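PDB 6KMO: Alpha/beta hydrolase, which probably hydrolyses carboxylic ester bonds, as an esterase or lipase of the alpha/beta hydrolase fold. Local coordinates for residues 30-33 with 34-38; 119-122 with 123-127; 137-141 with 142-146; 204-208 with 209-213. The protein carries 2 engineered substitutions. All coordinates share one frame; numbering follows the deposited sequence.

Contact 1 of 4, residues 30-33 with 34-38; sequences AGVQ and AFLNV
Four helical i to i+4 hydrogen bonds run from the carbonyls of Ala30, Gly31, Val32 and Gln33 to the amides of Ala34, Phe35, Leu36 and Asn37, the shortest being Asn37 N to Gln33 O at 2.8 Å. On one flank the same spacing is repeated by side chains: Gln33 NE2 gives a hydrogen bond of 2.9 Å to Asn37 OD1. The acceptor lies close to the plane of the glutamine amide, but the donor stands 44° above the plane of the asparagine carbonyl, so it does not follow a lone pair; the two amides are turned 38° apart. Gln33 has CG anti to the backbone N (chi1 -174°), then bends at chi2, which swings NE2 along the helix to its neighbour one turn on. Helix 30-41 is amphipathic and lies against the body of the hydrolase: Val32, Phe35 and Leu36 meet Met305 or Ile306 of strand 305-306, and Phe35 also reaches Phe228 and Pro314. On that inner face branched aliphatics suit the packing, and Val32 CG1 touches Leu36 CD1 at 4.2 Å. Val32 O lies at the edge of the Phe35 ring, near the ring plane. At the start of the helix, Ala30 N is hydrogen-bonded to Asp291 of the second subunit, while Thr29 OG1 accepts from Val32 N.

Contact 2 of 4, residues 119-122 with 123-127; sequences ERLI and RDLVR
Each of two guanidinium groups is met at its edge, in plane, by one carboxylate oxygen: Arg120 by Asp124 OD2 and Arg123 by Glu119 OE2. Both are i to i+4 salt bridges on helix 115-129, the helix of the beta-alpha-beta unit formed with strands 99-105 and 132-136 of the alpha/beta hydrolase fold. Arg120 approaches side-on, NE and NH2 both bonding Asp124 OD2 at 2.9 Å from the same face of the carboxylate, NE from 42° above its plane and NH2 nearly along the C-O axis. Bends at chi2 and chi3 turn this arginine forward along the helix to Asp124, and its NH1 and NH2 are also held by Asn313 OD1 and Gly310 O respectively, so a buried charge is well supplied with acceptors. Arg123 instead runs straight from CG to NE alongside Glu119, pointing the same way; its NE and NH2 reach OE2 from one face of the carboxylate, at 3.0 Å for NE, and NH1 bonds Pro69 O. Aliphatic residues suit the sheet side: Ile122 and Val126 pack on Val90, while Leu125 reaches Phe102 and Phe104. Leu121 and Leu125 lie side by side, and their CD1 atoms touch at 3.9 Å.

Contact 3 of 4, residues 137-141 with 142-146; sequences DYTPS and PEAHF
Between Pro140 and Ala144 the chain closes a five-residue alpha-turn: Ala144 N donates to Pro140 O at 2.9 Å, in the carbonyl plane, across a cis peptide bond between Ser141 and Pro142. That cis link brings the CA atoms of Ser141 and Pro142 to 3.0 Å and bends the loop back sharply, proline being the residue before which a cis peptide costs little. Ser141 adds a second bond across the turn. Its OG, placed beside the backbone N (chi1 -64°), gives a hydrogen bond to Ala144 O at 2.7 Å, meeting that carbonyl 25° from its plane, and Ser141 CA makes a CA-H...O contact with the same oxygen at 3.2 Å. A small hydroxyl suits this buried spot, with Trp110 and Tyr241 close by. Methyl groups meet on another side, Thr139 CG2 against Ala144 CB at 3.6 Å, where alanine is small enough to let the threonine branch in. The loop joins strand 132-136 to helix 148-163 in the alpha/beta hydrolase fold, and Glu143, bent at chi2, turns OE1 to a salt bridge with Arg56 of helix 52-63. With Ala144 bonded through both its N and its O to the preceding residues, the turn is probably rigid in spite of lacking regular secondary structure.

Contact 4 of 4, residues 204-208 with 209-213; sequences NVMLW and PVTDA
Met206 reaches across the bend to Pro209: CE touches Pro209 CB at 3.9 Å and Met206 CB lies 4.0 Å from Pro209 CG, the two side chains crossing at about a right angle. This is the carboxyl end of strand 203-207, an inner strand of the alpha/beta hydrolase sheet, where loops leave toward the expected active site. The methionine is bent at chi3, which carries CE on to Thr211 CG2 at 4.2 Å; the long unbranched chain lets its terminal methyl reach both residues. Pro209, lacking an N-H, cannot continue the strand's backbone hydrogen bonding just past its end at Leu207. Around this core, Ile271 of strand 269-274 packs on both Met206 and Pro209, Val186 of helix 181-195 packs on Met206, and Glu282 OE2 accepts from the amides of Thr211 and Asp212. Trp208 takes a left-handed backbone conformation, phi 39° and psi 61°, and the indole touches Ser180, whose GxSxG setting fits a nucleophile elbow. His307 meets that ring edge-to-face, while Trp208 NE1 is tied to Asp308 OD1. Leu207 CB stands 3.5 Å above one face of the Trp208 indole, offset toward its rim.

Overall arrangement
Contact 4 lies closest to the middle of the chain, about 7 Å from its centre, and borders the probable nucleophile elbow, which contact 2 only approaches, through Leu125. Contacts 2 and 4 are neighbours, with centres about 18 Å apart and nearest atoms about 4 Å. Contact 3, also about 18 Å from contact 4 between centres, occupies a loop leaving the same sheet, with about 10 Å between nearest atoms. Contact 1 lies outside the central sheet, its centre about 21 Å from that of the chain and about 32 Å from that of contact 3. Contacts 1 and 3 are the pair that reaches the second subunit, through Ala30 and Phe146 respectively.

Contact 1 of 4, residues 30-33 with 34-38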
loop_
_atom_site.group_PDB
_atom_site.type_symbol
_atom_site.label_atom_id
_atom_site.label_comp_id
_atom_site.label_asym_id
_atom_site.label_seq_id
_atom_site.Cartn_x
_atom_site.Cartn_y
_atom_site.Cartn_z
ATOM N N ALA A 30 9.835 1.434 -15.134
ATOM C CA ALA A 30 10.703 0.935 -16.199
ATOM C C ALA A 30 10.466 -0.543 -16.460
ATOM O O ALA A 30 10.428 -0.972 -17.617
ATOM C CB ALA A 30 12.158 1.206 -15.842
ATOM N N GLY A 31 10.306 -1.342 -15.404
ATOM C CA GLY A 31 10.072 -2.760 -15.584
ATOM C C GLY A 31 8.731 -3.052 -16.228
ATOM O O GLY A 31 8.610 -3.960 -17.051
ATOM N N VAL A 32 7.697 -2.306 -15.847
ATOM C CA VAL A 32 6.396 -2.507 -16.475
ATOM C C VAL A 32 6.431 -2.068 -17.928
ATOM O O VAL A 32 5.840 -2.727 -18.797
ATOM C CB VAL A 32 5.303 -1.797 -15.653
ATOM C CG1 VAL A 32 3.971 -1.780 -16.413
ATOM C CG2 VAL A 32 5.142 -2.501 -14.307
ATOM N N GLN A 33 7.132 -0.969 -18.218
ATOM C CA GLN A 33 7.268 -0.520 -19.599
ATOM C C GLN A 33 7.992 -1.559 -20.444
ATOM O O GLN A 33 7.595 -1.814 -21.585
ATOM C CB GLN A 33 7.997 0.817 -19.647
ATOM C CG GLN A 33 8.027 1.401 -21.049
ATOM C CD GLN A 33 6.660 1.796 -21.540
ATOM O OE1 GLN A 33 6.010 2.658 -20.956
ATOM N NE2 GLN A 33 6.208 1.162 -22.606
ATOM N N ALA A 34 9.028 -2.192 -19.897
ATOM C CA ALA A 34 9.736 -3.233 -20.641
ATOM C C ALA A 34 8.794 -4.375 -20.987
ATOM O O ALA A 34 8.818 -4.901 -22.112
ATOM C CB ALA A 34 10.929 -3.740 -19.832
ATOM N N PHE A 35 7.947 -4.771 -20.039
ATOM C CA PHE A 35 6.971 -5.821 -20.293
ATOM C C PHE A 35 5.983 -5.392 -21.365
ATOM O O PHE A 35 5.684 -6.153 -22.288
ATOM C CB PHE A 35 6.238 -6.162 -18.988
ATOM C CG PHE A 35 5.044 -7.038 -19.183
ATOM C CD1 PHE A 35 5.189 -8.399 -19.343
ATOM C CD2 PHE A 35 3.769 -6.502 -19.235
ATOM C CE1 PHE A 35 4.084 -9.210 -19.538
ATOM C CE2 PHE A 35 2.673 -7.318 -19.438
ATOM C CZ PHE A 35 2.836 -8.671 -19.582
ATOM N N LEU A 36 5.453 -4.172 -21.258
ATOM C CA LEU A 36 4.518 -3.692 -22.269
ATOM C C LEU A 36 5.164 -3.658 -23.646
ATOM O O LEU A 36 4.499 -3.932 -24.651
ATOM C CB LEU A 36 3.974 -2.318 -21.895
ATOM C CG LEU A 36 3.033 -2.294 -20.684
ATOM C CD1 LEU A 36 2.668 -0.876 -20.350
ATOM C CD2 LEU A 36 1.780 -3.121 -20.926
ATOM N N ASN A 37 6.444 -3.302 -23.723
ATOM C CA ASN A 37 7.080 -3.223 -25.035
ATOM C C ASN A 37 7.178 -4.604 -25.671
ATOM O O ASN A 37 6.969 -4.748 -26.885
ATOM C CB ASN A 37 8.441 -2.546 -24.920
ATOM C CG ASN A 37 8.336 -1.059 -24.638
ATOM O OD1 ASN A 37 7.286 -0.446 -24.784
ATOM N ND2 ASN A 37 9.451 -0.467 -24.240
ATOM N N VAL A 38 7.458 -5.635 -24.879
ATOM C CA VAL A 38 7.447 -7.000 -25.406
ATOM C C VAL A 38 6.037 -7.378 -25.845
ATOM O O VAL A 38 5.814 -7.869 -26.958
ATOM C CB VAL A 38 7.996 -7.988 -24.358
ATOM C CG1 VAL A 38 7.780 -9.439 -24.818
ATOM C CG2 VAL A 38 9.470 -7.709 -24.094
#

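Contact 2 of 4, residues 119-122 with 123-127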
loop_
_atom_site.group_PDB
_atom_site.type_symbol
_atom_site.label_atom_id
_atom_site.label_comp_id
_atom_site.label_asym_id
_atom_site.label_seq_id
_atom_site.Cartn_x
_atom_site.Cartn_y
_atom_site.Cartn_z
ATOM N N GLU A 119 -0.873 -19.792 -9.708
ATOM C CA GLU A 119 -0.197 -20.482 -8.615
ATOM C C GLU A 119 0.889 -19.635 -7.961
ATOM O O GLU A 119 1.016 -19.619 -6.732
ATOM C CB GLU A 119 0.366 -21.828 -9.089
ATOM C CG GLU A 119 1.043 -22.567 -7.958
ATOM C CD GLU A 119 1.370 -24.000 -8.273
ATOM O OE1 GLU A 119 1.311 -24.377 -9.467
ATOM O OE2 GLU A 119 1.660 -24.751 -7.313
ATOM N N ARG A 120 1.692 -18.920 -8.747
ATOM C CA ARG A 120 2.766 -18.142 -8.142
ATOM C C ARG A 120 2.197 -17.060 -7.225
ATOM O O ARG A 120 2.666 -16.874 -6.090
ATOM C CB ARG A 120 3.658 -17.551 -9.227
ATOM C CG ARG A 120 4.998 -17.057 -8.693
ATOM C CD ARG A 120 5.295 -15.648 -9.153
ATOM N NE ARG A 120 4.578 -14.651 -8.356
ATOM C CZ ARG A 120 3.744 -13.731 -8.829
ATOM N NH1 ARG A 120 3.395 -13.662 -10.103
ATOM N NH2 ARG A 120 3.247 -12.858 -7.973
ATOM N N LEU A 121 1.182 -16.343 -7.711
ATOM C CA LEU A 121 0.505 -15.333 -6.907
ATOM C C LEU A 121 -0.073 -15.937 -5.639
ATOM O O LEU A 121 0.076 -15.376 -4.551
ATOM C CB LEU A 121 -0.600 -14.682 -7.744
ATOM C CG LEU A 121 -1.614 -13.797 -7.018
ATOM C CD1 LEU A 121 -0.941 -12.637 -6.276
ATOM C CD2 LEU A 121 -2.650 -13.259 -8.013
ATOM N N ILE A 122 -0.766 -17.071 -5.762
ATOM C CA ILE A 122 -1.364 -17.696 -4.586
ATOM C C ILE A 122 -0.286 -18.068 -3.582
ATOM O O ILE A 122 -0.422 -17.816 -2.383
ATOM C CB ILE A 122 -2.214 -18.910 -4.989
ATOM C CG1 ILE A 122 -3.405 -18.467 -5.830
ATOM C CG2 ILE A 122 -2.681 -19.646 -3.748
ATOM C CD1 ILE A 122 -4.046 -19.589 -6.598
ATOM N N ARG A 123 0.790 -18.691 -4.055
ATOM C CA ARG A 123 1.870 -19.060 -3.147
ATOM C C ARG A 123 2.466 -17.835 -2.467
ATOM O O ARG A 123 2.787 -17.877 -1.270
ATOM C CB ARG A 123 2.957 -19.839 -3.898
ATOM C CG ARG A 123 2.562 -21.260 -4.291
ATOM C CD ARG A 123 3.688 -21.899 -5.072
ATOM N NE ARG A 123 3.432 -23.284 -5.443
ATOM C CZ ARG A 123 4.302 -24.285 -5.293
ATOM N NH1 ARG A 123 5.479 -24.092 -4.719
ATOM N NH2 ARG A 123 3.957 -25.496 -5.706
ATOM N N ASP A 124 2.632 -16.732 -3.201
ATOM C CA ASP A 124 3.168 -15.521 -2.587
ATOM C C ASP A 124 2.267 -15.041 -1.451
ATOM O O ASP A 124 2.752 -14.608 -0.398
ATOM C CB ASP A 124 3.301 -14.403 -3.627
ATOM C CG ASP A 124 4.470 -14.565 -4.557
ATOM O OD1 ASP A 124 5.382 -15.390 -4.304
ATOM O OD2 ASP A 124 4.485 -13.842 -5.583
ATOM N N LEU A 125 0.950 -15.085 -1.651
ATOM C CA LEU A 125 0.028 -14.613 -0.623
ATOM C C LEU A 125 -0.000 -15.548 0.580
ATOM O O LEU A 125 -0.113 -15.096 1.722
ATOM C CB LEU A 125 -1.375 -14.471 -1.221
ATOM C CG LEU A 125 -1.564 -13.338 -2.250
ATOM C CD1 LEU A 125 -2.832 -13.581 -3.048
ATOM C CD2 LEU A 125 -1.569 -11.974 -1.577
ATOM N N VAL A 126 0.077 -16.854 0.334
ATOM C CA VAL A 126 0.166 -17.830 1.416
ATOM C C VAL A 126 1.424 -17.596 2.236
ATOM O O VAL A 126 1.384 -17.564 3.468
ATOM C CB VAL A 126 0.122 -19.243 0.814
ATOM C CG1 VAL A 126 0.552 -20.291 1.857
ATOM C CG2 VAL A 126 -1.266 -19.539 0.286
ATOM N N ARG A 127 2.558 -17.413 1.569
ATOM C CA ARG A 127 3.812 -17.222 2.297
ATOM C C ARG A 127 3.799 -15.932 3.107
ATOM O O ARG A 127 4.268 -15.906 4.252
ATOM C CB ARG A 127 4.960 -17.243 1.295
ATOM C CG ARG A 127 5.228 -18.632 0.739
ATOM C CD ARG A 127 6.073 -18.588 -0.523
ATOM N NE ARG A 127 7.331 -17.914 -0.261
ATOM C CZ ARG A 127 8.386 -18.502 0.288
ATOM N NH1 ARG A 127 8.351 -19.792 0.595
ATOM N NH2 ARG A 127 9.480 -17.794 0.516
#

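Contact 3 of 4, residues 137-141 with 142-146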
loop_
_atom_site.group_PDB
_atom_site.type_symbol
_atom_site.label_atom_id
_atom_site.label_comp_id
_atom_site.label_asym_id
_atom_site.label_seq_id
_atom_site.Cartn_x
_atom_site.Cartn_y
_atom_site.Cartn_z
ATOM N N ASP A 137 -12.191 -23.951 -8.177
ATOM C CA ASP A 137 -12.154 -24.140 -9.634
ATOM C C ASP A 137 -13.544 -23.898 -10.228
ATOM O O ASP A 137 -14.262 -24.807 -10.618
ATOM C CB ASP A 137 -11.632 -25.534 -9.982
ATOM C CG ASP A 137 -11.002 -25.608 -11.369
ATOM O OD1 ASP A 137 -10.310 -24.655 -11.816
ATOM O OD2 ASP A 137 -11.161 -26.668 -12.023
ATOM N N TYR A 138 -13.937 -22.631 -10.272
ATOM C CA TYR A 138 -15.272 -22.291 -10.760
ATOM C C TYR A 138 -15.368 -22.492 -12.273
ATOM O O TYR A 138 -14.371 -22.480 -12.999
ATOM C CB TYR A 138 -15.643 -20.862 -10.355
ATOM C CG TYR A 138 -14.778 -19.721 -10.874
ATOM C CD1 TYR A 138 -14.946 -19.234 -12.150
ATOM C CD2 TYR A 138 -13.833 -19.105 -10.062
ATOM C CE1 TYR A 138 -14.208 -18.154 -12.609
ATOM C CE2 TYR A 138 -13.088 -18.037 -10.507
ATOM C CZ TYR A 138 -13.281 -17.560 -11.788
ATOM O OH TYR A 138 -12.568 -16.491 -12.271
ATOM N N THR A 139 -16.586 -22.688 -12.748
ATOM C CA THR A 139 -16.788 -22.951 -14.171
ATOM C C THR A 139 -16.545 -21.683 -14.978
ATOM O O THR A 139 -17.110 -20.629 -14.642
ATOM C CB THR A 139 -18.214 -23.439 -14.429
ATOM O OG1 THR A 139 -18.475 -24.588 -13.615
ATOM C CG2 THR A 139 -18.397 -23.805 -15.898
ATOM N N PRO A 140 -15.732 -21.743 -16.040
ATOM C CA PRO A 140 -15.479 -20.547 -16.852
ATOM C C PRO A 140 -16.691 -20.154 -17.680
ATOM O O PRO A 140 -17.623 -20.930 -17.906
ATOM C CB PRO A 140 -14.335 -20.961 -17.780
ATOM C CG PRO A 140 -13.830 -22.271 -17.273
ATOM C CD PRO A 140 -14.943 -22.897 -16.508
ATOM N N SER A 141 -16.645 -18.925 -18.167
ATOM C CA SER A 141 -17.533 -18.436 -19.205
ATOM C C SER A 141 -16.855 -18.564 -20.564
ATOM O O SER A 141 -15.628 -18.464 -20.668
ATOM C CB SER A 141 -17.894 -16.968 -18.956
ATOM O OG SER A 141 -18.631 -16.822 -17.741
ATOM N N PRO A 142 -17.622 -18.769 -21.651
ATOM C CA PRO A 142 -19.083 -18.791 -21.712
ATOM C C PRO A 142 -19.728 -20.141 -21.442
ATOM O O PRO A 142 -20.943 -20.258 -21.587
ATOM C CB PRO A 142 -19.349 -18.350 -23.153
ATOM C CG PRO A 142 -18.208 -18.919 -23.914
ATOM C CD PRO A 142 -17.016 -18.778 -22.991
ATOM N N GLU A 143 -18.944 -21.144 -21.054
ATOM C CA GLU A 143 -19.536 -22.442 -20.719
ATOM C C GLU A 143 -20.629 -22.264 -19.677
ATOM O O GLU A 143 -21.700 -22.886 -19.758
ATOM C CB GLU A 143 -18.452 -23.387 -20.206
ATOM C CG GLU A 143 -17.485 -23.930 -21.293
ATOM C CD GLU A 143 -16.320 -23.003 -21.702
ATOM O OE1 GLU A 143 -16.260 -21.806 -21.339
ATOM O OE2 GLU A 143 -15.435 -23.508 -22.441
ATOM N N ALA A 144 -20.378 -21.413 -18.690
ATOM C CA ALA A 144 -21.375 -20.974 -17.739
ATOM C C ALA A 144 -21.468 -19.459 -17.812
ATOM O O ALA A 144 -20.510 -18.770 -18.188
ATOM C CB ALA A 144 -21.014 -21.381 -16.310
ATOM N N HIS A 145 -22.627 -18.943 -17.439
ATOM C CA HIS A 145 -22.885 -17.522 -17.307
ATOM C C HIS A 145 -23.176 -17.198 -15.850
ATOM O O HIS A 145 -23.335 -18.084 -15.016
ATOM C CB HIS A 145 -24.060 -17.127 -18.202
ATOM C CG HIS A 145 -23.804 -17.362 -19.654
ATOM N ND1 HIS A 145 -22.853 -16.665 -20.362
ATOM C CD2 HIS A 145 -24.342 -18.253 -20.522
ATOM C CE1 HIS A 145 -22.831 -17.097 -21.614
ATOM N NE2 HIS A 145 -23.726 -18.060 -21.737
ATOM N N PHE A 146 -23.230 -15.910 -15.533
ATOM C CA PHE A 146 -23.715 -15.476 -14.233
ATOM C C PHE A 146 -25.028 -16.193 -13.945
ATOM O O PHE A 146 -25.864 -16.311 -14.846
ATOM C CB PHE A 146 -23.916 -13.955 -14.280
ATOM C CG PHE A 146 -24.537 -13.354 -13.037
ATOM C CD1 PHE A 146 -25.900 -13.125 -12.962
ATOM C CD2 PHE A 146 -23.750 -12.959 -11.966
ATOM C CE1 PHE A 146 -26.455 -12.557 -11.843
ATOM C CE2 PHE A 146 -24.297 -12.392 -10.857
ATOM C CZ PHE A 146 -25.658 -12.200 -10.780
#

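Contact 4 of 4, residues 204-208 with 209-213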
loop_
_atom_site.group_PDB
_atom_site.type_symbol
_atom_site.label_atom_id
_atom_site.label_comp_id
_atom_site.label_asym_id
_atom_site.label_seq_id
_atom_site.Cartn_x
_atom_site.Cartn_y
_atom_site.Cartn_z
ATOM N N ASN A 204 -11.577 -9.252 3.590
ATOM C CA ASN A 204 -11.575 -9.340 2.137
ATOM C C ASN A 204 -10.338 -8.633 1.600
ATOM O O ASN A 204 -10.007 -7.529 2.045
ATOM C CB ASN A 204 -12.764 -8.585 1.552
ATOM C CG ASN A 204 -14.082 -9.206 1.863
ATOM O OD1 ASN A 204 -14.192 -10.415 2.054
ATOM N ND2 ASN A 204 -15.117 -8.386 1.871
ATOM N N VAL A 205 -9.698 -9.227 0.604
ATOM C CA VAL A 205 -8.652 -8.562 -0.163
ATOM C C VAL A 205 -9.072 -8.595 -1.623
ATOM O O VAL A 205 -9.110 -9.659 -2.252
ATOM C CB VAL A 205 -7.267 -9.187 0.023
ATOM C CG1 VAL A 205 -6.266 -8.387 -0.791
ATOM C CG2 VAL A 205 -6.859 -9.219 1.487
ATOM N N MET A 206 -9.407 -7.431 -2.160
ATOM C CA MET A 206 -9.826 -7.268 -3.548
ATOM C C MET A 206 -8.652 -6.662 -4.300
ATOM O O MET A 206 -8.339 -5.476 -4.131
ATOM C CB MET A 206 -11.074 -6.381 -3.630
ATOM C CG MET A 206 -12.302 -6.954 -2.936
ATOM S SD MET A 206 -13.805 -5.831 -2.773
ATOM C CE MET A 206 -14.244 -5.623 -4.526
ATOM N N LEU A 207 -7.992 -7.478 -5.111
ATOM C CA LEU A 207 -6.783 -7.070 -5.834
ATOM C C LEU A 207 -7.212 -6.599 -7.215
ATOM O O LEU A 207 -7.725 -7.386 -8.020
ATOM C CB LEU A 207 -5.795 -8.228 -5.937
ATOM C CG LEU A 207 -5.281 -8.765 -4.595
ATOM C CD1 LEU A 207 -4.484 -10.033 -4.836
ATOM C CD2 LEU A 207 -4.456 -7.742 -3.870
ATOM N N TRP A 208 -7.019 -5.306 -7.471
ATOM C CA TRP A 208 -7.361 -4.637 -8.725
ATOM C C TRP A 208 -8.697 -5.162 -9.282
ATOM O O TRP A 208 -8.752 -5.707 -10.399
ATOM C CB TRP A 208 -6.223 -4.697 -9.747
ATOM C CG TRP A 208 -5.516 -6.005 -9.837
ATOM C CD1 TRP A 208 -5.777 -6.986 -10.742
ATOM C CD2 TRP A 208 -4.459 -6.502 -8.995
ATOM N NE1 TRP A 208 -4.976 -8.078 -10.507
ATOM C CE2 TRP A 208 -4.147 -7.795 -9.452
ATOM C CE3 TRP A 208 -3.759 -5.995 -7.896
ATOM C CZ2 TRP A 208 -3.173 -8.582 -8.846
ATOM C CZ3 TRP A 208 -2.786 -6.795 -7.299
ATOM C CH2 TRP A 208 -2.508 -8.061 -7.783
ATOM N N PRO A 209 -9.788 -4.993 -8.539
ATOM C CA PRO A 209 -11.046 -5.675 -8.851
ATOM C C PRO A 209 -11.849 -5.011 -9.958
ATOM O O PRO A 209 -11.768 -3.803 -10.202
ATOM C CB PRO A 209 -11.829 -5.552 -7.533
ATOM C CG PRO A 209 -11.352 -4.225 -6.962
ATOM C CD PRO A 209 -9.861 -4.267 -7.251
ATOM N N VAL A 210 -12.682 -5.843 -10.587
ATOM C CA VAL A 210 -13.818 -5.398 -11.392
ATOM C C VAL A 210 -14.989 -5.132 -10.452
ATOM O O VAL A 210 -15.349 -5.999 -9.649
ATOM C CB VAL A 210 -14.210 -6.479 -12.410
ATOM C CG1 VAL A 210 -15.523 -6.107 -13.105
ATOM C CG2 VAL A 210 -13.102 -6.753 -13.415
ATOM N N THR A 211 -15.603 -3.944 -10.540
ATOM C CA THR A 211 -16.746 -3.649 -9.678
ATOM C C THR A 211 -17.994 -3.181 -10.417
ATOM O O THR A 211 -19.042 -3.053 -9.770
ATOM C CB THR A 211 -16.402 -2.642 -8.567
ATOM O OG1 THR A 211 -16.223 -1.368 -9.184
ATOM C CG2 THR A 211 -15.171 -3.059 -7.781
ATOM N N ASP A 212 -17.941 -2.934 -11.726
ATOM C CA ASP A 212 -19.120 -2.408 -12.416
ATOM C C ASP A 212 -19.076 -2.774 -13.890
ATOM O O ASP A 212 -18.032 -2.657 -14.542
ATOM C CB ASP A 212 -19.174 -0.881 -12.275
ATOM C CG ASP A 212 -20.509 -0.268 -12.655
ATOM O OD1 ASP A 212 -21.503 -1.003 -12.766
ATOM O OD2 ASP A 212 -20.538 0.992 -12.834
ATOM N N ALA A 213 -20.231 -3.158 -14.429
ATOM C CA ALA A 213 -20.376 -3.400 -15.864
ATOM C C ALA A 213 -20.642 -2.074 -16.586
ATOM O O ALA A 213 -21.714 -1.829 -17.142
ATOM C CB ALA A 213 -21.476 -4.409 -16.136
#